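Long-range contacts in glucanase (Clostridium thermocellum, PDB 5GXX), which probably cleaves internal beta-1,4-glucosidic bonds of cellulose as a glycosyl hydrolase family 9 endoglucanase associated with the cellulosome: residues Y486-Y497 with T562-S572; S511-P519 with I530-I540. The protein carries 1 engineered substitution. All blocks are in the same frame, centred on the assembly; numbering follows the deposited sequence.

Contact 1 of 2, residues Y486-Y497 with T562-S572; sequences YMDLTEVFEAGY and TKFWDPTNDFS. With CA (calcium ion), chain D.
D570 OD1 is gripped by the calcium ion at 2.3 Å and by the backbone N-H of D488 (D488 N–D570 OD1 3.0 Å), which comes from above the carboxylate plane. Six further oxygens complete the shell: D488 O, both oxygens of E491, D566 O, N569 OD1 and a water. E491 chelates unequally, OE2 lying at 2.3 Å from the calcium and OE1 at 2.8 Å. Its chain sets out between the backbone N and the carbonyl carbon (chi1 76°) and bends at chi2, bringing the carboxylate to the ion. From above that carboxylate plane, D566 N bonds to OE2 and N569 ND2 to OE1, so the N569 amide, with OD1 on the metal, is fixed in rotation. The calcium-bound water donates to D570 OD2 and sits over a face of the W565 indole. M487 SD meets the edge of the same indole, 4.1 Å from CH2, a Met-aromatic contact. F564 CE2 lies over a face of the Y497 ring, 3.3 Å from CD1, while A495 CB and V492 CG2 touch the F564 ring. At the other end, Y486 N bonds almost straight to S572 OG (2.8 Å, 174°), an oxygen also paired with Y585 O. Calcium probably offsets the charge of the E491 and D570 carboxylates and the crowding of neighbouring oxygens; the ion ties the irregular loop 562-572 to strand 481-488 and helix 490-494.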
loop_
_atom_site.group_PDB
_atom_site.type_symbol
_atom_site.label_atom_id
_atom_site.label_comp_id
_atom_site.label_asym_id
_atom_site.label_seq_id
_atom_site.Cartn_x
_atom_site.Cartn_y
_atom_site.Cartn_z
ATOM N N TYR A 486 -5.988 30.882 6.039
ATOM C CA TYR A 486 -6.228 32.296 5.788
ATOM C C TYR A 486 -5.292 32.889 4.742
ATOM O O TYR A 486 -4.085 32.630 4.750
ATOM C CB TYR A 486 -6.043 33.111 7.075
ATOM C CG TYR A 486 -6.951 32.747 8.219
ATOM C CD1 TYR A 486 -8.218 33.315 8.337
ATOM C CD2 TYR A 486 -6.524 31.870 9.205
ATOM C CE1 TYR A 486 -9.056 33.001 9.401
ATOM C CE2 TYR A 486 -7.354 31.555 10.271
ATOM C CZ TYR A 486 -8.614 32.120 10.359
ATOM O OH TYR A 486 -9.424 31.794 11.425
ATOM N N MET A 487 -5.873 33.730 3.893
ATOM C CA MET A 487 -5.173 34.384 2.794
ATOM C C MET A 487 -5.463 35.879 2.785
ATOM O O MET A 487 -6.523 36.310 3.237
ATOM C CB MET A 487 -5.677 33.824 1.464
ATOM C CG MET A 487 -5.547 32.327 1.336
ATOM S SD MET A 487 -6.655 31.731 0.045
ATOM C CE MET A 487 -8.174 31.446 0.964
ATOM N N ASP A 488 -4.534 36.643 2.215
ATOM C CA ASP A 488 -4.756 38.046 1.895
ATOM C C ASP A 488 -4.923 38.113 0.377
ATOM O O ASP A 488 -4.020 37.738 -0.367
ATOM C CB ASP A 488 -3.566 38.887 2.368
ATOM C CG ASP A 488 -3.774 40.380 2.170
ATOM O OD1 ASP A 488 -4.566 40.770 1.292
ATOM O OD2 ASP A 488 -3.143 41.166 2.910
ATOM N N LEU A 489 -6.092 38.564 -0.063
ATOM C CA LEU A 489 -6.409 38.596 -1.490
ATOM C C LEU A 489 -6.260 39.989 -2.091
ATOM O O LEU A 489 -6.794 40.256 -3.172
ATOM C CB LEU A 489 -7.815 38.039 -1.739
ATOM C CG LEU A 489 -8.070 36.570 -1.356
ATOM C CD1 LEU A 489 -9.448 36.150 -1.844
ATOM C CD2 LEU A 489 -7.007 35.626 -1.889
ATOM N N THR A 490 -5.502 40.855 -1.421
ATOM C CA THR A 490 -5.251 42.212 -1.916
ATOM C C THR A 490 -4.728 42.219 -3.353
ATOM O O THR A 490 -5.219 42.993 -4.173
ATOM C CB THR A 490 -4.268 43.006 -1.027
ATOM O OG1 THR A 490 -4.838 43.171 0.275
ATOM C CG2 THR A 490 -4.001 44.401 -1.597
ATOM N N GLU A 491 -3.744 41.368 -3.639
ATOM C CA GLU A 491 -3.120 41.314 -4.965
ATOM C C GLU A 491 -4.052 40.799 -6.062
ATOM O O GLU A 491 -3.834 41.071 -7.247
ATOM C CB GLU A 491 -1.830 40.489 -4.931
ATOM C CG GLU A 491 -2.020 38.973 -4.876
ATOM C CD GLU A 491 -2.210 38.422 -3.471
ATOM O OE1 GLU A 491 -2.196 39.205 -2.496
ATOM O OE2 GLU A 491 -2.358 37.184 -3.358
ATOM N N VAL A 492 -5.084 40.061 -5.664
ATOM C CA VAL A 492 -6.074 39.532 -6.591
ATOM C C VAL A 492 -6.919 40.699 -7.086
ATOM O O VAL A 492 -7.082 40.896 -8.290
ATOM C CB VAL A 492 -6.968 38.476 -5.910
ATOM C CG1 VAL A 492 -8.073 38.006 -6.843
ATOM C CG2 VAL A 492 -6.127 37.304 -5.436
ATOM N N PHE A 493 -7.432 41.488 -6.149
ATOM C CA PHE A 493 -8.274 42.636 -6.481
ATOM C C PHE A 493 -7.508 43.711 -7.247
ATOM O O PHE A 493 -8.049 44.318 -8.172
ATOM C CB PHE A 493 -8.900 43.212 -5.208
ATOM C CG PHE A 493 -9.638 42.192 -4.384
ATOM C CD1 PHE A 493 -10.492 41.276 -4.986
ATOM C CD2 PHE A 493 -9.481 42.152 -3.006
ATOM C CE1 PHE A 493 -11.166 40.321 -4.229
ATOM C CE2 PHE A 493 -10.160 41.214 -2.241
ATOM C CZ PHE A 493 -11.005 40.297 -2.850
ATOM N N GLU A 494 -6.248 43.930 -6.876
ATOM C CA GLU A 494 -5.433 44.949 -7.540
ATOM C C GLU A 494 -5.105 44.613 -8.994
ATOM O O GLU A 494 -4.949 45.520 -9.808
ATOM C CB GLU A 494 -4.160 45.253 -6.745
ATOM C CG GLU A 494 -4.428 46.174 -5.558
ATOM C CD GLU A 494 -3.276 46.256 -4.567
ATOM O OE1 GLU A 494 -2.362 45.403 -4.620
ATOM O OE2 GLU A 494 -3.296 47.176 -3.719
ATOM N N ALA A 495 -4.990 43.322 -9.300
ATOM C CA ALA A 495 -4.806 42.829 -10.664
ATOM C C ALA A 495 -6.105 42.809 -11.476
ATOM O O ALA A 495 -6.093 42.486 -12.669
ATOM C CB ALA A 495 -4.175 41.445 -10.638
ATOM N N GLY A 496 -7.219 43.151 -10.831
ATOM C CA GLY A 496 -8.516 43.285 -11.498
ATOM C C GLY A 496 -9.376 42.038 -11.441
ATOM O O GLY A 496 -10.356 41.904 -12.181
ATOM N N TYR A 497 -9.006 41.113 -10.560
ATOM C CA TYR A 497 -9.727 39.854 -10.424
ATOM C C TYR A 497 -10.585 39.870 -9.165
ATOM O O TYR A 497 -10.491 40.810 -8.368
ATOM C CB TYR A 497 -8.748 38.679 -10.417
ATOM C CG TYR A 497 -8.123 38.442 -11.773
ATOM C CD1 TYR A 497 -7.075 39.235 -12.224
ATOM C CD2 TYR A 497 -8.598 37.432 -12.609
ATOM C CE1 TYR A 497 -6.510 39.028 -13.481
ATOM C CE2 TYR A 497 -8.040 37.215 -13.858
ATOM C CZ TYR A 497 -6.999 38.019 -14.289
ATOM O OH TYR A 497 -6.441 37.795 -15.527
ATOM N N THR A 562 -2.106 33.600 -15.278
ATOM C CA THR A 562 -1.994 34.822 -14.483
ATOM C C THR A 562 -0.709 34.859 -13.654
ATOM O O THR A 562 -0.112 33.818 -13.376
ATOM C CB THR A 562 -3.225 35.070 -13.587
ATOM O OG1 THR A 562 -3.340 34.020 -12.619
ATOM C CG2 THR A 562 -4.485 35.143 -14.428
ATOM N N LYS A 563 -0.281 36.066 -13.295
ATOM C CA LYS A 563 1.027 36.281 -12.682
ATOM C C LYS A 563 0.952 37.070 -11.375
ATOM O O LYS A 563 1.973 37.553 -10.883
ATOM C CB LYS A 563 1.984 36.980 -13.659
ATOM C CG LYS A 563 2.069 36.370 -15.056
ATOM C CD LYS A 563 2.865 35.079 -15.080
ATOM C CE LYS A 563 2.918 34.532 -16.497
ATOM N NZ LYS A 563 3.713 33.283 -16.545
ATOM N N PHE A 564 -0.241 37.174 -10.794
ATOM C CA PHE A 564 -0.441 37.992 -9.598
ATOM C C PHE A 564 -0.421 37.251 -8.263
ATOM O O PHE A 564 -0.143 37.879 -7.243
ATOM C CB PHE A 564 -1.720 38.835 -9.690
ATOM C CG PHE A 564 -2.985 38.030 -9.801
ATOM C CD1 PHE A 564 -3.553 37.433 -8.681
ATOM C CD2 PHE A 564 -3.611 37.869 -11.027
ATOM C CE1 PHE A 564 -4.721 36.700 -8.791
ATOM C CE2 PHE A 564 -4.785 37.152 -11.149
ATOM C CZ PHE A 564 -5.343 36.559 -10.023
ATOM N N TRP A 565 -0.718 35.954 -8.262
ATOM C CA TRP A 565 -0.917 35.211 -7.008
ATOM C C TRP A 565 0.273 35.407 -6.078
ATOM O O TRP A 565 1.412 35.179 -6.476
ATOM C CB TRP A 565 -1.130 33.726 -7.310
ATOM C CG TRP A 565 -1.486 32.903 -6.096
ATOM C CD1 TRP A 565 -0.698 31.982 -5.473
ATOM C CD2 TRP A 565 -2.728 32.928 -5.386
ATOM N NE1 TRP A 565 -1.371 31.437 -4.402
ATOM C CE2 TRP A 565 -2.617 32.002 -4.325
ATOM C CE3 TRP A 565 -3.916 33.660 -5.526
ATOM C CZ2 TRP A 565 -3.654 31.783 -3.410
ATOM C CZ3 TRP A 565 -4.951 33.433 -4.628
ATOM C CH2 TRP A 565 -4.809 32.502 -3.576
ATOM N N ASP A 566 0.010 35.830 -4.843
ATOM C CA ASP A 566 1.091 36.086 -3.890
ATOM C C ASP A 566 0.791 35.440 -2.536
ATOM O O ASP A 566 0.053 36.003 -1.731
ATOM C CB ASP A 566 1.334 37.594 -3.750
ATOM C CG ASP A 566 2.504 37.924 -2.833
ATOM O OD1 ASP A 566 3.313 37.028 -2.512
ATOM O OD2 ASP A 566 2.612 39.100 -2.430
ATOM N N PRO A 567 1.345 34.241 -2.291
ATOM C CA PRO A 567 1.094 33.585 -1.006
ATOM C C PRO A 567 1.871 34.217 0.149
ATOM O O PRO A 567 1.516 33.980 1.306
ATOM C CB PRO A 567 1.587 32.159 -1.245
ATOM C CG PRO A 567 2.693 32.321 -2.263
ATOM C CD PRO A 567 2.188 33.412 -3.174
ATOM N N THR A 568 2.911 34.993 -0.160
ATOM C CA THR A 568 3.812 35.569 0.845
ATOM C C THR A 568 3.160 36.594 1.779
ATOM O O THR A 568 3.760 36.984 2.782
ATOM C CB THR A 568 5.122 36.145 0.229
ATOM O OG1 THR A 568 4.869 37.420 -0.375
ATOM C CG2 THR A 568 5.728 35.200 -0.799
ATOM N N ASN A 569 1.940 37.024 1.476
ATOM C CA ASN A 569 1.199 37.881 2.405
ATOM C C ASN A 569 -0.002 37.180 3.043
ATOM O O ASN A 569 -0.856 37.825 3.657
ATOM C CB ASN A 569 0.812 39.230 1.769
ATOM C CG ASN A 569 -0.172 39.096 0.609
ATOM O OD1 ASN A 569 -0.789 38.045 0.401
ATOM N ND2 ASN A 569 -0.333 40.182 -0.150
ATOM N N ASP A 570 -0.061 35.859 2.880
ATOM C CA ASP A 570 -1.168 35.060 3.401
ATOM C C ASP A 570 -0.843 34.585 4.814
ATOM O O ASP A 570 0.237 34.038 5.049
ATOM C CB ASP A 570 -1.436 33.862 2.496
ATOM C CG ASP A 570 -1.935 34.268 1.119
ATOM O OD1 ASP A 570 -2.138 35.481 0.836
ATOM O OD2 ASP A 570 -2.124 33.339 0.303
ATOM N N PHE A 571 -1.765 34.834 5.741
ATOM C CA PHE A 571 -1.570 34.525 7.162
ATOM C C PHE A 571 -1.160 33.069 7.396
ATOM O O PHE A 571 -0.245 32.782 8.165
ATOM C CB PHE A 571 -2.832 34.870 7.957
ATOM C CG PHE A 571 -2.748 34.543 9.435
ATOM C CD1 PHE A 571 -3.120 33.292 9.906
ATOM C CD2 PHE A 571 -2.318 35.501 10.349
ATOM C CE1 PHE A 571 -3.057 32.998 11.265
ATOM C CE2 PHE A 571 -2.245 35.218 11.705
ATOM C CZ PHE A 571 -2.615 33.962 12.165
ATOM N N SER A 572 -1.808 32.134 6.705
ATOM C CA SER A 572 -1.522 30.727 6.947
ATOM C C SER A 572 -0.320 30.150 6.207
ATOM O O SER A 572 0.081 29.025 6.475
ATOM C CB SER A 572 -2.774 29.898 6.697
ATOM O OG SER A 572 -3.773 30.307 7.601
HETATM CA CA CA D . -2.037 36.783 -1.094
HETATM O O HOH W 1 -2.471 40.457 5.245
HETATM O O HOH W 2 -2.987 34.753 -1.901
#

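Contact 2 of 2, residues S511-P519 with I530-I540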
loop_
_atom_site.group_PDB
_atom_site.type_symbol
_atom_site.label_atom_id
_atom_site.label_comp_id
_atom_site.label_asym_id
_atom_site.label_seq_id
_atom_site.Cartn_x
_atom_site.Cartn_y
_atom_site.Cartn_z
ATOM N N SER A 511 -8.463 8.199 2.809
ATOM C CA SER A 511 -9.622 7.318 2.903
ATOM C C SER A 511 -10.238 7.222 4.305
ATOM O O SER A 511 -9.525 7.047 5.291
ATOM C CB SER A 511 -9.236 5.919 2.424
ATOM O OG SER A 511 -10.372 5.080 2.397
ATOM N N GLY A 512 -11.565 7.295 4.356
ATOM C CA GLY A 512 -12.346 7.161 5.581
ATOM C C GLY A 512 -12.457 8.415 6.425
ATOM O O GLY A 512 -12.954 8.375 7.552
ATOM N N MET A 513 -11.962 9.529 5.902
ATOM C CA MET A 513 -12.032 10.804 6.612
ATOM C C MET A 513 -13.014 11.723 5.883
ATOM O O MET A 513 -12.620 12.489 4.995
ATOM C CB MET A 513 -10.641 11.425 6.777
ATOM C CG MET A 513 -9.636 10.550 7.533
ATOM S SD MET A 513 -10.121 10.290 9.257
ATOM C CE MET A 513 -8.668 9.455 9.917
ATOM N N ASP A 514 -14.302 11.597 6.217
ATOM C CA ASP A 514 -15.379 12.385 5.602
ATOM C C ASP A 514 -15.103 13.876 5.838
ATOM O O ASP A 514 -15.062 14.310 6.995
ATOM C CB ASP A 514 -16.717 11.955 6.226
ATOM C CG ASP A 514 -17.945 12.533 5.522
ATOM O OD1 ASP A 514 -17.987 12.626 4.270
ATOM O OD2 ASP A 514 -18.919 12.865 6.236
ATOM N N VAL A 515 -14.900 14.651 4.767
ATOM C CA VAL A 515 -14.406 16.018 4.872
ATOM C C VAL A 515 -15.117 16.959 3.896
ATOM O O VAL A 515 -15.522 16.561 2.804
ATOM C CB VAL A 515 -12.878 16.064 4.629
ATOM C CG1 VAL A 515 -12.535 15.647 3.203
ATOM C CG2 VAL A 515 -12.269 17.426 4.941
ATOM N N GLU A 516 -15.274 18.213 4.300
ATOM C CA GLU A 516 -15.726 19.257 3.390
ATOM C C GLU A 516 -14.797 20.464 3.470
ATOM O O GLU A 516 -14.133 20.692 4.488
ATOM C CB GLU A 516 -17.192 19.627 3.618
ATOM C CG GLU A 516 -17.462 20.140 5.017
ATOM C CD GLU A 516 -18.802 20.839 5.200
ATOM O OE1 GLU A 516 -19.460 21.236 4.210
ATOM O OE2 GLU A 516 -19.186 21.014 6.376
ATOM N N ILE A 517 -14.714 21.190 2.361
ATOM C CA ILE A 517 -13.983 22.451 2.308
ATOM C C ILE A 517 -14.990 23.538 1.992
ATOM O O ILE A 517 -15.767 23.412 1.045
ATOM C CB ILE A 517 -12.846 22.472 1.257
ATOM C CG1 ILE A 517 -11.909 21.269 1.421
ATOM C CG2 ILE A 517 -12.067 23.785 1.378
ATOM C CD1 ILE A 517 -10.770 21.235 0.410
ATOM N N SER A 518 -14.988 24.602 2.788
ATOM C CA SER A 518 -15.938 25.681 2.560
ATOM C C SER A 518 -15.547 26.467 1.310
ATOM O O SER A 518 -14.396 26.389 0.869
ATOM C CB SER A 518 -15.944 26.635 3.753
ATOM O OG SER A 518 -14.780 27.439 3.766
ATOM N N PRO A 519 -16.495 27.244 0.754
ATOM C CA PRO A 519 -16.089 28.241 -0.228
ATOM C C PRO A 519 -15.187 29.275 0.447
ATOM O O PRO A 519 -15.120 29.331 1.680
ATOM C CB PRO A 519 -17.415 28.884 -0.673
ATOM C CG PRO A 519 -18.508 28.003 -0.153
ATOM C CD PRO A 519 -17.946 27.256 1.019
ATOM N N ILE A 530 -10.572 29.540 3.863
ATOM C CA ILE A 530 -11.369 28.329 3.718
ATOM C C ILE A 530 -11.278 27.589 5.042
ATOM O O ILE A 530 -10.272 27.686 5.763
ATOM C CB ILE A 530 -10.935 27.428 2.533
ATOM C CG1 ILE A 530 -9.475 26.976 2.663
ATOM C CG2 ILE A 530 -11.215 28.154 1.218
ATOM C CD1 ILE A 530 -9.036 25.906 1.646
ATOM N N LYS A 531 -12.371 26.913 5.364
ATOM C CA LYS A 531 -12.417 26.039 6.521
ATOM C C LYS A 531 -12.490 24.620 5.978
ATOM O O LYS A 531 -13.308 24.329 5.103
ATOM C CB LYS A 531 -13.665 26.310 7.362
ATOM C CG LYS A 531 -13.804 25.332 8.529
ATOM C CD LYS A 531 -15.008 25.665 9.401
ATOM C CE LYS A 531 -14.767 26.878 10.293
ATOM N NZ LYS A 531 -13.552 26.728 11.153
ATOM N N ILE A 532 -11.656 23.754 6.548
ATOM C CA ILE A 532 -11.645 22.317 6.276
ATOM C C ILE A 532 -12.303 21.669 7.491
ATOM O O ILE A 532 -11.795 21.821 8.602
ATOM C CB ILE A 532 -10.187 21.799 6.115
ATOM C CG1 ILE A 532 -9.471 22.327 4.853
ATOM C CG2 ILE A 532 -10.161 20.287 6.053
ATOM C CD1 ILE A 532 -9.275 23.832 4.776
ATOM N N SER A 533 -13.435 20.995 7.293
ATOM C CA SER A 533 -14.199 20.379 8.384
ATOM C C SER A 533 -14.258 18.861 8.247
ATOM O O SER A 533 -14.586 18.351 7.172
ATOM C CB SER A 533 -15.643 20.910 8.398
ATOM O OG SER A 533 -15.655 22.309 8.638
ATOM N N TYR A 534 -13.979 18.130 9.323
ATOM C CA TYR A 534 -14.144 16.679 9.335
ATOM C C TYR A 534 -15.436 16.403 10.061
ATOM O O TYR A 534 -15.590 16.767 11.233
ATOM C CB TYR A 534 -12.968 15.969 10.003
ATOM C CG TYR A 534 -11.774 16.016 9.087
ATOM C CD1 TYR A 534 -11.613 15.061 8.087
ATOM C CD2 TYR A 534 -10.844 17.046 9.180
ATOM C CE1 TYR A 534 -10.528 15.117 7.219
ATOM C CE2 TYR A 534 -9.754 17.116 8.318
ATOM C CZ TYR A 534 -9.610 16.152 7.334
ATOM O OH TYR A 534 -8.527 16.208 6.484
ATOM N N ILE A 535 -16.370 15.806 9.337
ATOM C CA ILE A 535 -17.742 15.680 9.810
ATOM C C ILE A 535 -17.800 14.718 10.992
ATOM O O ILE A 535 -18.503 14.976 11.977
ATOM C CB ILE A 535 -18.674 15.212 8.677
ATOM C CG1 ILE A 535 -18.765 16.246 7.540
ATOM C CG2 ILE A 535 -20.043 14.825 9.227
ATOM C CD1 ILE A 535 -19.080 17.674 7.940
ATOM N N ASP A 536 -17.041 13.630 10.913
ATOM C CA ASP A 536 -16.849 12.806 12.098
ATOM C C ASP A 536 -15.397 12.814 12.534
ATOM O O ASP A 536 -14.641 11.863 12.299
ATOM C CB ASP A 536 -17.355 11.378 11.890
ATOM C CG ASP A 536 -17.288 10.538 13.159
ATOM O OD1 ASP A 536 -16.927 11.069 14.238
ATOM O OD2 ASP A 536 -17.547 9.320 13.058
ATOM N N GLY A 537 -15.021 13.901 13.194
ATOM C CA GLY A 537 -13.649 14.037 13.636
ATOM C C GLY A 537 -13.207 12.987 14.638
ATOM O O GLY A 537 -12.016 12.920 14.908
ATOM N N THR A 538 -14.108 12.182 15.207
ATOM C CA THR A 538 -13.644 11.175 16.165
ATOM C C THR A 538 -12.785 10.110 15.482
ATOM O O THR A 538 -12.057 9.365 16.145
ATOM C CB THR A 538 -14.780 10.467 16.927
ATOM O OG1 THR A 538 -15.528 9.651 16.014
ATOM C CG2 THR A 538 -15.702 11.476 17.623
ATOM N N ASN A 539 -12.876 10.059 14.153
ATOM C CA ASN A 539 -12.047 9.130 13.389
ATOM C C ASN A 539 -10.600 9.570 13.306
ATOM O O ASN A 539 -9.758 8.815 12.836
ATOM C CB ASN A 539 -12.597 8.984 11.971
ATOM C CG ASN A 539 -13.864 8.166 11.933
ATOM O OD1 ASN A 539 -14.766 8.419 11.134
ATOM N ND2 ASN A 539 -13.951 7.192 12.823
ATOM N N ILE A 540 -10.337 10.802 13.730
ATOM C CA ILE A 540 -8.968 11.259 13.922
ATOM C C ILE A 540 -8.705 10.994 15.398
ATOM O O ILE A 540 -9.241 11.679 16.261
ATOM C CB ILE A 540 -8.784 12.757 13.569
ATOM C CG1 ILE A 540 -9.338 13.064 12.170
ATOM C CG2 ILE A 540 -7.295 13.139 13.674
ATOM C CD1 ILE A 540 -9.336 14.555 11.867
HETATM O O HOH W 3 -14.757 13.009 9.346
#
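V515 CG2 rests over one face of the Y534 ring, 3.9 Å from its centroid and 19° off the normal, a CH-pi contact. With chi1 at 65°, CG1 takes the place between the backbone N and the carbonyl carbon, and CG2, anti to N, is carried over the ring. I540 CD1 covers the opposite face, and M513 CB approaches CE1 obliquely. The bent M513 chain runs on past N539, its SD 4.1 Å from I540 CG1. Toward the other end of the strands, V515 CG2 meets I532 CG2, and I517 CG2 meets I530 CD1 at 3.7 Å, a continuous apolar row.

These side chains are set by an antiparallel ladder. E516 and S533 form the hydrogen-bonded pair, S533 N to E516 O being 2.9 Å, flanked by the non-hydrogen-bonded pairs V515–Y534 and I517–I532. One step on, S518 N donates to K531 O, but the return bond goes to a side chain: K531 N reaches S518 OG (2.9 Å, 172°), and that hydroxyl donates to P519 O at 2.8 Å. At the far end D514 O accepts from I535 N and from a water at 2.7 Å; this water also takes the N-H of D536, linking the two segments where the chain leaves strand 527-534.

On the other face, E516 reaches past S533 to I535 CD1, and its carboxylate forms a salt bridge with K503 of the second subunit; D514 OD1 bonds to T505 there. Strand 515-524 is outermost in its sheet within the chain, and backbone bonds from G512 and V515 continue to the second subunit. Strand 527-534 pairs on its other side with 481-488, while I530, I532 and Y534 pack on strand 549-557 and I517 on strand 503-506.

From the N terminus, the chain first reaches contact 1 at the end of strand 481-488, where residues 486-497 lead into helix 490-494. It then passes through strand 503-506 to the hairpin of strands 515-524 and 527-534, where contact 2 closes a short loop. Only after strand 549-557 does 562-572 return to close the longer loop of contact 1, so contact 2 is nested inside it. Their centres lie about 26 Å apart, yet they touch where M487 CE packs 4.2 Å from I530 N, across neighbouring strands of one sheet. Contact 1 ties the calcium-bearing loop to that sheet; contact 2 joins 515-524, one edge strand within the chain, to 527-534, where the second subunit binds.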